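Endo-1,4-b-d-mannanase (Trichoderma reesei, PDB 1QNR) hydrolyses the beta-1,4-mannosidic bonds within mannan chains, as an endo-acting glycoside hydrolase of family 5. Local coordinates at residues Phe110-Asn113 against Trp114-Gly118. Residues are numbered along the deposited sequence; the frame is centred on the assembly and turned at random. Where two conformers were deposited one is given.
Sequences FVNN and WSDYG. With BMA (beta-D-mannopyranose), chain B.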
# COMPACT_ATOMS: atom_id res chain seq x y z
N PHE A 110 -3.36 -1.62 7.19
CA PHE A 110 -3.80 -2.35 8.38
C PHE A 110 -4.75 -3.53 8.16
O PHE A 110 -4.85 -4.34 9.10
CB PHE A 110 -4.48 -1.39 9.40
CG PHE A 110 -3.65 -0.19 9.82
CD1 PHE A 110 -2.44 -0.38 10.50
CD2 PHE A 110 -4.10 1.10 9.56
CE1 PHE A 110 -1.70 0.71 10.93
CE2 PHE A 110 -3.33 2.20 9.98
CZ PHE A 110 -2.14 2.02 10.67
N VAL A 111 -5.40 -3.61 7.00
CA VAL A 111 -6.35 -4.72 6.71
C VAL A 111 -6.38 -4.88 5.17
O VAL A 111 -6.11 -3.92 4.41
CB VAL A 111 -7.77 -4.41 7.27
CG1 VAL A 111 -8.42 -3.21 6.57
CG2 VAL A 111 -8.68 -5.65 7.25
N ASN A 112 -6.76 -6.08 4.73
CA ASN A 112 -6.96 -6.32 3.28
C ASN A 112 -8.47 -6.28 2.94
O ASN A 112 -9.27 -6.89 3.69
CB ASN A 112 -6.44 -7.73 2.93
CG ASN A 112 -6.09 -7.85 1.43
OD1 ASN A 112 -6.33 -6.98 0.60
ND2 ASN A 112 -5.43 -8.96 1.08
N ASN A 113 -8.81 -5.64 1.79
CA ASN A 113 -10.20 -5.79 1.32
C ASN A 113 -10.45 -7.25 0.94
O ASN A 113 -11.53 -7.82 1.18
CB ASN A 113 -10.43 -4.90 0.08
CG ASN A 113 -11.88 -4.92 -0.38
OD1 ASN A 113 -12.72 -4.31 0.31
ND2 ASN A 113 -12.21 -5.51 -1.53
N TRP A 114 -9.43 -7.88 0.36
CA TRP A 114 -9.54 -9.26 -0.14
C TRP A 114 -9.16 -10.31 0.87
O TRP A 114 -8.61 -9.98 1.94
CB TRP A 114 -8.62 -9.39 -1.42
CG TRP A 114 -8.89 -8.28 -2.40
CD1 TRP A 114 -8.05 -7.21 -2.68
CD2 TRP A 114 -10.07 -8.07 -3.19
NE1 TRP A 114 -8.64 -6.35 -3.59
CE2 TRP A 114 -9.87 -6.85 -3.92
CE3 TRP A 114 -11.31 -8.71 -3.29
CZ2 TRP A 114 -10.84 -6.34 -4.79
CZ3 TRP A 114 -12.26 -8.22 -4.18
CH2 TRP A 114 -12.03 -7.02 -4.91
N SER A 115 -9.47 -11.60 0.59
CA SER A 115 -9.32 -12.65 1.61
C SER A 115 -7.92 -13.22 1.80
O SER A 115 -7.67 -14.01 2.68
CB SER A 115 -10.38 -13.78 1.33
OG SER A 115 -11.63 -13.14 1.47
N ASP A 116 -6.94 -12.69 1.01
CA ASP A 116 -5.58 -13.11 1.19
C ASP A 116 -5.05 -12.64 2.55
O ASP A 116 -5.11 -11.41 2.81
CB ASP A 116 -4.66 -12.60 0.03
CG ASP A 116 -5.32 -12.92 -1.34
OD1 ASP A 116 -5.43 -14.10 -1.72
OD2 ASP A 116 -5.78 -12.01 -2.04
N TYR A 117 -4.46 -13.51 3.37
CA TYR A 117 -4.00 -13.15 4.72
C TYR A 117 -5.18 -12.63 5.55
O TYR A 117 -5.02 -11.74 6.41
CB TYR A 117 -2.76 -12.24 4.68
CG TYR A 117 -1.65 -12.86 3.87
CD1 TYR A 117 -0.86 -13.89 4.41
CD2 TYR A 117 -1.43 -12.52 2.54
CE1 TYR A 117 0.12 -14.56 3.67
CE2 TYR A 117 -0.45 -13.19 1.76
CZ TYR A 117 0.28 -14.18 2.36
OH TYR A 117 1.31 -14.79 1.57
N GLY A 118 -6.35 -13.27 5.36
CA GLY A 118 -7.56 -13.06 6.19
C GLY A 118 -8.52 -12.05 5.65
O GLY A 118 -9.62 -12.35 5.16
C1 BMA B . -9.73 -7.93 -7.95
C2 BMA B . -9.03 -9.13 -7.26
C3 BMA B . -7.92 -8.63 -6.33
C4 BMA B . -7.03 -7.63 -7.05
C5 BMA B . -7.81 -6.51 -7.74
C6 BMA B . -6.90 -5.71 -8.75
O2 BMA B . -8.44 -9.99 -8.24
O3 BMA B . -7.16 -9.66 -5.77
O4 BMA B . -6.11 -7.10 -6.07
O5 BMA B . -8.76 -7.13 -8.69
O6 BMA B . -7.80 -4.66 -9.12
O HOH W 1 -4.65 -9.53 -1.73
O HOH W 2 -12.01 -10.36 2.37
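Asn112 ND2 is gripped twice: it donates to Asp116 O at 3.0 Å, meeting a lone pair in the carbonyl plane with an N-H...O angle of 165°, and to a water that donates to Asp116 OD2. The acceptor O lies almost in the plane of the amide, so this bond, with those at OD1, helps fix the amide's rotation. At the other end, OD1 takes a weak bond from Trp114 N (3.2 Å) and another from the Asn168 side chain. Asn113 covers one face of the Trp114 indole. Its CB sits over the five-membered ring, and with CG anti to the backbone N (chi1 -175°) the amide stands upright on the indole, ND2 over its centre and 3.4 Å above the plane; OD1 is held by Arg171 N. Against the opposite face a mannose ring lies flat, presenting C1, C3 (3.6 Å from Trp114 CE2) and C5; Trp114 NE1 bonds to Glu169, which also holds that sugar. Trimming Trp114 to an alanine is likely to cost the sugar its platform and Glu169 its indole partner. An aromatic face laid against a sugar is characteristic of glycoside hydrolase clefts; this loop follows strand 105-109 of the family 5 TIM barrel.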